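Local coordinates for protein citrate synthase (Metallosphaera sedula, PDB 6ABX) that probably catalyses the condensation of oxaloacetate with acetyl-CoA and water to citrate and CoA, the entry step of the tricarboxylic acid cycle, at residues M186-L195 and H339-I350; I279-E290 and F308-A316. All coordinates share one frame; numbering follows the deposited sequence.

Contact 1 (M186-L195 and H339-I350); sequences MACLVVASTL and HVDEYLKDNKLI
Ser193 OG is gripped by two groups. Ser193 OG accepts a bond from Ile350 N (3.1 Å, 160° at the hydrogen) and donates its own proton to Val190 O one turn back (2.8 Å). Its first torsion, 81°, sets OG between the backbone N and the carbonyl carbon, where it meets both Ile350 N and Val190 O. A second bond across the segments runs from Asn347 ND2 to Ser193 O (3.0 Å). It is nearly straight, and the oxygen lies in the amide plane, but the nitrogen sits above the carbonyl plane, off the lone pairs. Asn347 OD1 is buried here without a polar partner. Tyr343 OH reaches Lys348 O (2.7 Å) in the carbonyl plane and ties the loop back to its helix. The apolar part lies beside this. Leu189 CD2 presses on Tyr343 CB (3.6 Å) and meets the ring obliquely. Ala192 CB is packed tightly on Val340 CG1 (3.5 Å). Ile350 CD1 lies against the backbone of Leu189 and Val190, and its CG2 meets Val190 CG2. The axes of 186-192 and 339-343 cross at -40°. Leu195, with positive phi, closes helix 183-192 in a Schellman motif, and the loop after helix 324-343 wraps over this C-terminal end at the subunit interface of the citrate synthase dimer.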
loop_
_atom_site.group_PDB
_atom_site.type_symbol
_atom_site.label_atom_id
_atom_site.label_comp_id
_atom_site.label_asym_id
_atom_site.label_seq_id
_atom_site.Cartn_x
_atom_site.Cartn_y
_atom_site.Cartn_z
ATOM N N MET A 186 3.287 5.649 7.023
ATOM C CA MET A 186 4.504 4.923 6.650
ATOM C C MET A 186 4.260 4.107 5.356
ATOM O O MET A 186 5.104 4.041 4.478
ATOM C CB MET A 186 5.008 4.041 7.794
ATOM C CG MET A 186 6.246 3.219 7.482
ATOM S SD MET A 186 7.604 4.310 7.104
ATOM C CE MET A 186 8.938 3.113 7.032
ATOM N N ALA A 187 3.122 3.441 5.220
ATOM C CA ALA A 187 2.842 2.651 3.999
ATOM C C ALA A 187 2.881 3.554 2.771
ATOM O O ALA A 187 3.469 3.215 1.755
ATOM C CB ALA A 187 1.513 1.957 4.123
ATOM N N CYS A 188 2.282 4.752 2.905
ATOM C CA CYS A 188 2.222 5.706 1.819
ATOM C C CYS A 188 3.659 6.067 1.436
ATOM O O CYS A 188 3.935 6.215 0.246
ATOM C CB CYS A 188 1.507 6.983 2.176
ATOM S SG CYS A 188 -0.274 6.747 2.458
ATOM N N LEU A 189 4.498 6.303 2.448
ATOM C CA LEU A 189 5.871 6.793 2.218
ATOM C C LEU A 189 6.745 5.686 1.615
ATOM O O LEU A 189 7.524 5.993 0.744
ATOM C CB LEU A 189 6.479 7.311 3.510
ATOM C CG LEU A 189 5.955 8.656 3.977
ATOM C CD1 LEU A 189 6.363 8.904 5.423
ATOM C CD2 LEU A 189 6.522 9.771 3.100
ATOM N N VAL A 190 6.564 4.427 2.041
ATOM C CA VAL A 190 7.362 3.337 1.443
ATOM C C VAL A 190 7.082 3.290 -0.056
ATOM O O VAL A 190 8.004 3.239 -0.881
ATOM C CB VAL A 190 7.105 1.994 2.103
ATOM C CG1 VAL A 190 7.826 0.887 1.362
ATOM C CG2 VAL A 190 7.581 2.038 3.549
ATOM N N VAL A 191 5.801 3.338 -0.414
ATOM C CA VAL A 191 5.412 3.299 -1.839
ATOM C C VAL A 191 5.965 4.517 -2.568
ATOM O O VAL A 191 6.498 4.406 -3.675
ATOM C CB VAL A 191 3.884 3.207 -1.958
ATOM C CG1 VAL A 191 3.374 3.435 -3.354
ATOM C CG2 VAL A 191 3.394 1.860 -1.441
ATOM N N ALA A 192 5.822 5.717 -1.978
ATOM C CA ALA A 192 6.260 6.950 -2.674
ATOM C C ALA A 192 7.772 6.940 -2.916
ATOM O O ALA A 192 8.245 7.519 -3.887
ATOM C CB ALA A 192 5.933 8.141 -1.828
ATOM N N SER A 193 8.489 6.299 -1.981
ATOM C CA SER A 193 9.970 6.289 -1.991
ATOM C C SER A 193 10.507 5.578 -3.235
ATOM O O SER A 193 11.688 5.777 -3.592
ATOM C CB SER A 193 10.548 5.716 -0.718
ATOM O OG SER A 193 10.562 4.276 -0.724
ATOM N N THR A 194 9.679 4.753 -3.894
ATOM C CA THR A 194 10.069 4.049 -5.118
ATOM C C THR A 194 9.791 4.899 -6.371
ATOM O O THR A 194 10.047 4.429 -7.480
ATOM C CB THR A 194 9.361 2.690 -5.274
ATOM O OG1 THR A 194 8.000 3.003 -5.583
ATOM C CG2 THR A 194 9.400 1.812 -4.043
ATOM N N LEU A 195 9.200 6.088 -6.197
ATOM C CA LEU A 195 8.708 6.995 -7.228
ATOM C C LEU A 195 7.470 6.434 -7.934
ATOM O O LEU A 195 7.115 6.888 -9.007
ATOM C CB LEU A 195 9.810 7.434 -8.197
ATOM C CG LEU A 195 10.955 8.186 -7.531
ATOM C CD1 LEU A 195 11.900 8.735 -8.582
ATOM C CD2 LEU A 195 10.459 9.331 -6.636
ATOM N N HIS A 339 2.355 14.465 3.447
ATOM C CA HIS A 339 3.597 13.812 3.882
ATOM C C HIS A 339 4.416 13.318 2.697
ATOM O O HIS A 339 5.683 13.392 2.783
ATOM C CB HIS A 339 3.319 12.676 4.882
ATOM C CG HIS A 339 3.227 13.189 6.271
ATOM N ND1 HIS A 339 4.370 13.562 7.015
ATOM C CD2 HIS A 339 2.157 13.476 7.037
ATOM C CE1 HIS A 339 3.966 14.040 8.184
ATOM N NE2 HIS A 339 2.597 13.947 8.241
ATOM N N VAL A 340 3.757 12.739 1.683
ATOM C CA VAL A 340 4.435 12.245 0.510
ATOM C C VAL A 340 5.075 13.444 -0.202
ATOM O O VAL A 340 6.255 13.378 -0.546
ATOM C CB VAL A 340 3.504 11.410 -0.376
ATOM C CG1 VAL A 340 4.089 11.080 -1.740
ATOM C CG2 VAL A 340 3.086 10.128 0.336
ATOM N N ASP A 341 4.291 14.498 -0.437
ATOM C CA ASP A 341 4.804 15.739 -1.128
ATOM C C ASP A 341 6.072 16.256 -0.438
ATOM O O ASP A 341 7.061 16.589 -1.111
ATOM C CB ASP A 341 3.702 16.781 -1.231
ATOM C CG ASP A 341 3.970 17.917 -2.207
ATOM O OD1 ASP A 341 4.528 17.669 -3.288
ATOM O OD2 ASP A 341 3.559 19.021 -1.898
ATOM N N GLU A 342 6.057 16.308 0.888
ATOM C CA GLU A 342 7.170 16.813 1.661
ATOM C C GLU A 342 8.397 15.919 1.469
ATOM O O GLU A 342 9.486 16.438 1.223
ATOM C CB GLU A 342 6.758 16.911 3.128
ATOM C CG GLU A 342 7.857 17.331 4.039
ATOM C CD GLU A 342 7.436 17.380 5.488
ATOM O OE1 GLU A 342 7.107 16.288 6.057
ATOM O OE2 GLU A 342 7.468 18.511 6.061
ATOM N N TYR A 343 8.203 14.606 1.601
ATOM C CA TYR A 343 9.300 13.603 1.509
ATOM C C TYR A 343 9.993 13.662 0.154
ATOM O O TYR A 343 11.254 13.555 0.087
ATOM C CB TYR A 343 8.746 12.191 1.727
ATOM C CG TYR A 343 9.822 11.156 1.925
ATOM C CD1 TYR A 343 10.507 11.088 3.117
ATOM C CD2 TYR A 343 10.117 10.221 0.946
ATOM C CE1 TYR A 343 11.531 10.181 3.316
ATOM C CE2 TYR A 343 11.122 9.295 1.136
ATOM C CZ TYR A 343 11.807 9.243 2.333
ATOM O OH TYR A 343 12.829 8.334 2.541
ATOM N N LEU A 344 9.192 13.802 -0.908
ATOM C CA LEU A 344 9.667 13.750 -2.268
ATOM C C LEU A 344 10.457 15.008 -2.657
ATOM O O LEU A 344 10.979 15.035 -3.771
ATOM C CB LEU A 344 8.513 13.565 -3.249
ATOM C CG LEU A 344 7.838 12.189 -3.194
ATOM C CD1 LEU A 344 6.630 12.175 -4.099
ATOM C CD2 LEU A 344 8.811 11.061 -3.561
ATOM N N LYS A 345 10.497 16.028 -1.788
ATOM C CA LYS A 345 11.372 17.171 -2.019
ATOM C C LYS A 345 12.829 16.694 -2.000
ATOM O O LYS A 345 13.682 17.344 -2.597
ATOM C CB LYS A 345 11.212 18.228 -0.924
ATOM C CG LYS A 345 9.865 18.914 -0.897
ATOM C CD LYS A 345 9.500 19.463 -2.224
ATOM C CE LYS A 345 8.687 20.736 -2.127
ATOM N NZ LYS A 345 7.291 20.444 -1.736
ATOM N N ASP A 346 13.103 15.601 -1.292
ATOM C CA ASP A 346 14.478 15.010 -1.212
ATOM C C ASP A 346 14.321 13.500 -0.978
ATOM O O ASP A 346 14.568 13.007 0.106
ATOM C CB ASP A 346 15.288 15.652 -0.089
ATOM C CG ASP A 346 16.737 15.190 -0.036
ATOM O OD1 ASP A 346 17.225 14.756 -1.058
ATOM O OD2 ASP A 346 17.335 15.247 1.068
ATOM N N ASN A 347 13.836 12.801 -2.014
ATOM C CA ASN A 347 13.440 11.394 -1.877
ATOM C C ASN A 347 14.647 10.532 -1.501
ATOM O O ASN A 347 15.779 10.781 -1.913
ATOM C CB ASN A 347 12.803 10.844 -3.143
ATOM C CG ASN A 347 12.314 9.428 -2.974
ATOM O OD1 ASN A 347 11.608 9.146 -2.003
ATOM N ND2 ASN A 347 12.767 8.526 -3.830
ATOM N N LYS A 348 14.379 9.499 -0.717
ATOM C CA LYS A 348 15.301 8.389 -0.510
ATOM C C LYS A 348 14.491 7.092 -0.420
ATOM O O LYS A 348 13.549 7.013 0.357
ATOM C CB LYS A 348 16.098 8.569 0.783
ATOM C CG LYS A 348 17.211 7.546 0.980
ATOM C CD LYS A 348 18.111 7.852 2.164
ATOM C CE LYS A 348 19.176 6.794 2.358
ATOM N NZ LYS A 348 20.176 6.847 1.283
ATOM N N LEU A 349 14.862 6.094 -1.245
ATOM C CA LEU A 349 14.264 4.754 -1.195
ATOM C C LEU A 349 14.308 4.221 0.225
ATOM O O LEU A 349 15.359 4.258 0.892
ATOM C CB LEU A 349 15.005 3.825 -2.172
ATOM C CG LEU A 349 14.526 2.370 -2.217
ATOM C CD1 LEU A 349 13.223 2.276 -2.983
ATOM C CD2 LEU A 349 15.541 1.454 -2.886
ATOM N N ILE A 350 13.204 3.640 0.670
ATOM C CA ILE A 350 13.162 3.000 1.969
ATOM C C ILE A 350 13.415 1.510 1.762
ATOM O O ILE A 350 12.623 0.832 1.097
ATOM C CB ILE A 350 11.830 3.290 2.657
ATOM C CG1 ILE A 350 11.731 4.783 2.956
ATOM C CG2 ILE A 350 11.705 2.419 3.886
ATOM C CD1 ILE A 350 10.344 5.250 3.289
#

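Contact 2 (I279-E290 and F308-A316); sequences IKRLFEIANRVE and FYSGLVFYA
Phe283 and Leu312 make the CH-pi contact. Leu312 CD2 stands 3.5 Å from the Phe283 ring centroid, 2° off the ring normal. With CG anti to the backbone N (chi1 174°), Leu312 reaches across to the ring and also sets CD1 against Leu282 CB. Val313 CG2 meets the same ring at its edge. Lys275 adds a cation-pi contact to Phe283.

Other apolar contacts extend along the antiparallel helices. Ile279 CD1 touches Tyr315 CD2 (3.6 Å) obliquely, and Ile279 CG2 meets Ala316 CB (3.8 Å). Leu282 and Tyr315 cross at about a right angle, CD1 meeting CE2. Ala286 CB lies against Tyr309 CE1 and Leu312 CD2. Phe308 turns its ring edge to Ala286 O and to Val289 CG1, which is 3.8 Å from Phe308 CE1.

One hydrogen bond crosses the contact. Tyr309 OH donates to Asn287 OD1 (2.7 Å), nearly in line with the C=O bond. Amide and ring planes are 63° apart. Glu290 OE2 is near the hydroxyl, but it pairs with Lys267.

The chemistry is thus largely apolar, with a single polar tie where Tyr309 meets the amide of Asn287. That tie anchors the hydroxyl end of the Tyr309 ring, whose carbons pack on Ala286 and Phe283.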
loop_
_atom_site.group_PDB
_atom_site.type_symbol
_atom_site.label_atom_id
_atom_site.label_comp_id
_atom_site.label_asym_id
_atom_site.label_seq_id
_atom_site.Cartn_x
_atom_site.Cartn_y
_atom_site.Cartn_z
ATOM N N ILE A 279 -29.037 8.753 20.950
ATOM C CA ILE A 279 -27.743 9.358 20.955
ATOM C C ILE A 279 -27.486 9.974 22.337
ATOM O O ILE A 279 -26.383 9.933 22.861
ATOM C CB ILE A 279 -27.599 10.368 19.796
ATOM C CG1 ILE A 279 -27.758 9.697 18.429
ATOM C CG2 ILE A 279 -26.313 11.145 19.929
ATOM C CD1 ILE A 279 -26.833 8.517 18.163
ATOM N N LYS A 280 -28.519 10.588 22.939
ATOM C CA LYS A 280 -28.336 11.175 24.251
ATOM C C LYS A 280 -27.886 10.094 25.268
ATOM O O LYS A 280 -26.981 10.309 26.058
ATOM C CB LYS A 280 -29.642 11.819 24.723
ATOM C CG LYS A 280 -29.509 12.636 26.002
ATOM C CD LYS A 280 -30.427 13.845 26.051
ATOM C CE LYS A 280 -29.789 15.025 26.755
ATOM N NZ LYS A 280 -29.565 14.730 28.190
ATOM N N ARG A 281 -28.553 8.953 25.219
ATOM C CA ARG A 281 -28.301 7.799 26.059
ATOM C C ARG A 281 -26.856 7.339 25.836
ATOM O O ARG A 281 -26.081 7.124 26.790
ATOM C CB ARG A 281 -29.309 6.715 25.693
ATOM C CG ARG A 281 -29.187 5.419 26.475
ATOM C CD ARG A 281 -30.444 4.567 26.359
ATOM N NE ARG A 281 -30.818 4.250 24.983
ATOM C CZ ARG A 281 -30.212 3.345 24.189
ATOM N NH1 ARG A 281 -30.826 2.947 23.095
ATOM N NH2 ARG A 281 -29.006 2.853 24.452
ATOM N N LEU A 282 -26.478 7.222 24.565
ATOM C CA LEU A 282 -25.156 6.718 24.224
ATOM C C LEU A 282 -24.069 7.669 24.687
ATOM O O LEU A 282 -22.986 7.206 25.130
ATOM C CB LEU A 282 -25.035 6.406 22.726
ATOM C CG LEU A 282 -25.810 5.202 22.204
ATOM C CD1 LEU A 282 -25.654 5.097 20.696
ATOM C CD2 LEU A 282 -25.341 3.901 22.824
ATOM N N PHE A 283 -24.311 8.981 24.640
ATOM C CA PHE A 283 -23.367 9.922 25.183
ATOM C C PHE A 283 -23.277 9.855 26.716
ATOM O O PHE A 283 -22.192 10.037 27.241
ATOM C CB PHE A 283 -23.677 11.355 24.742
ATOM C CG PHE A 283 -23.006 11.688 23.440
ATOM C CD1 PHE A 283 -21.684 12.101 23.438
ATOM C CD2 PHE A 283 -23.679 11.557 22.233
ATOM C CE1 PHE A 283 -21.057 12.378 22.236
ATOM C CE2 PHE A 283 -23.042 11.822 21.031
ATOM C CZ PHE A 283 -21.732 12.239 21.046
ATOM N N GLU A 284 -24.409 9.703 27.395
ATOM C CA GLU A 284 -24.420 9.532 28.867
ATOM C C GLU A 284 -23.545 8.324 29.223
ATOM O O GLU A 284 -22.677 8.425 30.126
ATOM C CB GLU A 284 -25.854 9.366 29.370
ATOM C CG GLU A 284 -26.665 10.642 29.230
ATOM C CD GLU A 284 -28.153 10.563 29.545
ATOM O OE1 GLU A 284 -28.660 9.448 29.816
ATOM O OE2 GLU A 284 -28.810 11.627 29.501
ATOM N N ILE A 285 -23.773 7.222 28.506
ATOM C CA ILE A 285 -22.973 5.985 28.683
ATOM C C ILE A 285 -21.492 6.286 28.499
ATOM O O ILE A 285 -20.647 5.940 29.342
ATOM C CB ILE A 285 -23.473 4.861 27.775
ATOM C CG1 ILE A 285 -24.860 4.390 28.198
ATOM C CG2 ILE A 285 -22.456 3.732 27.707
ATOM C CD1 ILE A 285 -25.520 3.488 27.219
ATOM N N ALA A 286 -21.119 6.940 27.383
ATOM C CA ALA A 286 -19.732 7.188 27.086
ATOM C C ALA A 286 -19.056 8.034 28.184
ATOM O O ALA A 286 -17.916 7.791 28.612
ATOM C CB ALA A 286 -19.648 7.857 25.715
ATOM N N ASN A 287 -19.763 9.053 28.657
ATOM C CA ASN A 287 -19.249 9.951 29.659
ATOM C C ASN A 287 -18.976 9.198 30.968
ATOM O O ASN A 287 -17.910 9.398 31.589
ATOM C CB ASN A 287 -20.172 11.159 29.825
ATOM C CG ASN A 287 -19.989 12.127 28.662
ATOM O OD1 ASN A 287 -18.988 12.076 27.915
ATOM N ND2 ASN A 287 -20.946 13.022 28.502
ATOM N N ARG A 288 -19.913 8.328 31.354
ATOM C CA ARG A 288 -19.718 7.495 32.549
ATOM C C ARG A 288 -18.552 6.528 32.388
ATOM O O ARG A 288 -17.749 6.381 33.320
ATOM C CB ARG A 288 -20.994 6.754 32.941
ATOM C CG ARG A 288 -22.065 7.652 33.521
ATOM C CD ARG A 288 -23.438 7.050 33.323
ATOM N NE ARG A 288 -24.388 7.290 34.403
ATOM C CZ ARG A 288 -24.686 6.373 35.332
ATOM N NH1 ARG A 288 -23.816 5.413 35.638
ATOM N NH2 ARG A 288 -25.860 6.411 35.925
ATOM N N VAL A 289 -18.416 5.872 31.218
ATOM C CA VAL A 289 -17.301 5.014 30.985
ATOM C C VAL A 289 -15.993 5.798 31.084
ATOM O O VAL A 289 -14.993 5.342 31.685
ATOM C CB VAL A 289 -17.380 4.313 29.614
ATOM C CG1 VAL A 289 -16.090 3.596 29.288
ATOM C CG2 VAL A 289 -18.558 3.365 29.535
ATOM N N GLU A 290 -16.002 7.010 30.500
ATOM C CA GLU A 290 -14.804 7.839 30.526
ATOM C C GLU A 290 -14.383 8.138 31.977
ATOM O O GLU A 290 -13.212 7.975 32.321
ATOM C CB GLU A 290 -15.055 9.135 29.735
ATOM C CG GLU A 290 -13.786 9.902 29.443
ATOM C CD GLU A 290 -13.975 11.407 29.436
ATOM O OE1 GLU A 290 -13.052 12.154 29.007
ATOM O OE2 GLU A 290 -15.023 11.845 29.926
ATOM N N PHE A 308 -12.440 7.034 21.204
ATOM C CA PHE A 308 -13.456 6.875 22.207
ATOM C C PHE A 308 -14.763 7.543 21.777
ATOM O O PHE A 308 -15.864 7.004 22.013
ATOM C CB PHE A 308 -12.946 7.441 23.525
ATOM C CG PHE A 308 -13.837 7.122 24.694
ATOM C CD1 PHE A 308 -13.789 5.865 25.269
ATOM C CD2 PHE A 308 -14.758 8.039 25.160
ATOM C CE1 PHE A 308 -14.576 5.572 26.377
ATOM C CE2 PHE A 308 -15.579 7.731 26.241
ATOM C CZ PHE A 308 -15.507 6.474 26.815
ATOM N N TYR A 309 -14.652 8.754 21.203
ATOM C CA TYR A 309 -15.825 9.588 20.863
ATOM C C TYR A 309 -16.087 9.604 19.342
ATOM O O TYR A 309 -17.201 9.888 18.961
ATOM C CB TYR A 309 -15.621 11.029 21.350
ATOM C CG TYR A 309 -15.863 11.178 22.834
ATOM C CD1 TYR A 309 -17.121 10.941 23.363
ATOM C CD2 TYR A 309 -14.843 11.500 23.700
ATOM C CE1 TYR A 309 -17.369 11.051 24.728
ATOM C CE2 TYR A 309 -15.063 11.533 25.079
ATOM C CZ TYR A 309 -16.327 11.323 25.585
ATOM O OH TYR A 309 -16.522 11.371 26.950
ATOM N N SER A 310 -15.084 9.345 18.488
ATOM C CA SER A 310 -15.253 9.617 17.030
ATOM C C SER A 310 -16.376 8.762 16.457
ATOM O O SER A 310 -17.253 9.281 15.736
ATOM C CB SER A 310 -13.997 9.440 16.277
ATOM O OG SER A 310 -13.540 8.095 16.353
ATOM N N GLY A 311 -16.365 7.450 16.746
ATOM C CA GLY A 311 -17.405 6.600 16.176
ATOM C C GLY A 311 -18.815 7.037 16.565
ATOM O O GLY A 311 -19.724 7.082 15.737
ATOM N N LEU A 312 -19.017 7.412 17.826
ATOM C CA LEU A 312 -20.302 7.877 18.311
ATOM C C LEU A 312 -20.752 9.167 17.618
ATOM O O LEU A 312 -21.909 9.315 17.218
ATOM C CB LEU A 312 -20.211 8.026 19.837
ATOM C CG LEU A 312 -21.428 8.645 20.507
ATOM C CD1 LEU A 312 -22.674 7.879 20.127
ATOM C CD2 LEU A 312 -21.222 8.657 22.010
ATOM N N VAL A 313 -19.815 10.097 17.406
ATOM C CA VAL A 313 -20.105 11.357 16.675
ATOM C C VAL A 313 -20.524 11.068 15.229
ATOM O O VAL A 313 -21.531 11.586 14.797
ATOM C CB VAL A 313 -18.909 12.321 16.745
ATOM C CG1 VAL A 313 -19.027 13.469 15.755
ATOM C CG2 VAL A 313 -18.716 12.840 18.162
ATOM N N PHE A 314 -19.794 10.209 14.526
ATOM C CA PHE A 314 -20.139 9.887 13.124
ATOM C C PHE A 314 -21.469 9.124 13.062
ATOM O O PHE A 314 -22.288 9.351 12.181
ATOM C CB PHE A 314 -18.993 9.126 12.472
ATOM C CG PHE A 314 -17.821 10.023 12.175
ATOM C CD1 PHE A 314 -17.969 11.145 11.391
ATOM C CD2 PHE A 314 -16.560 9.715 12.641
ATOM C CE1 PHE A 314 -16.891 11.978 11.122
ATOM C CE2 PHE A 314 -15.483 10.557 12.364
ATOM C CZ PHE A 314 -15.668 11.709 11.654
ATOM N N TYR A 315 -21.714 8.229 14.031
ATOM C CA TYR A 315 -22.991 7.537 14.127
ATOM C C TYR A 315 -24.135 8.539 14.336
ATOM O O TYR A 315 -25.213 8.387 13.718
ATOM C CB TYR A 315 -22.928 6.480 15.238
ATOM C CG TYR A 315 -24.219 5.734 15.469
ATOM C CD1 TYR A 315 -24.685 4.840 14.522
ATOM C CD2 TYR A 315 -24.945 5.871 16.633
ATOM C CE1 TYR A 315 -25.866 4.139 14.703
ATOM C CE2 TYR A 315 -26.144 5.183 16.831
ATOM C CZ TYR A 315 -26.599 4.315 15.863
ATOM O OH TYR A 315 -27.745 3.582 16.019
ATOM N N ALA A 316 -23.922 9.532 15.191
ATOM C CA ALA A 316 -24.902 10.554 15.534
ATOM C C ALA A 316 -25.294 11.343 14.277
ATOM O O ALA A 316 -26.408 11.810 14.147
ATOM C CB ALA A 316 -24.379 11.460 16.617
#

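Contacts 1 and 2 lie on opposite sides of the chain's centre. Their centres are 37 Å apart, their nearest atoms about 18 Å. They do not touch, but helix 310-316 of contact 2 is followed in the chain by helix 324-343, which leads into contact 1. Contact 1 lies near two oxaloacetate-binding residues: the side chain of Met186 is about 7 Å from that of Asn182, and that of His339 about 7 Å from that of Arg332. Contact 2 borders acetyl-CoA-binding residues: the Phe308 side chain is about 4 Å from that of Phe251, and that of Val289 about 4 Å from that of Leu248. One bound citrate lies about 5 Å from the Leu349 side chain, and a different one about 10 Å from that of Phe308. The second subunit reaches contact 1 but not contact 2.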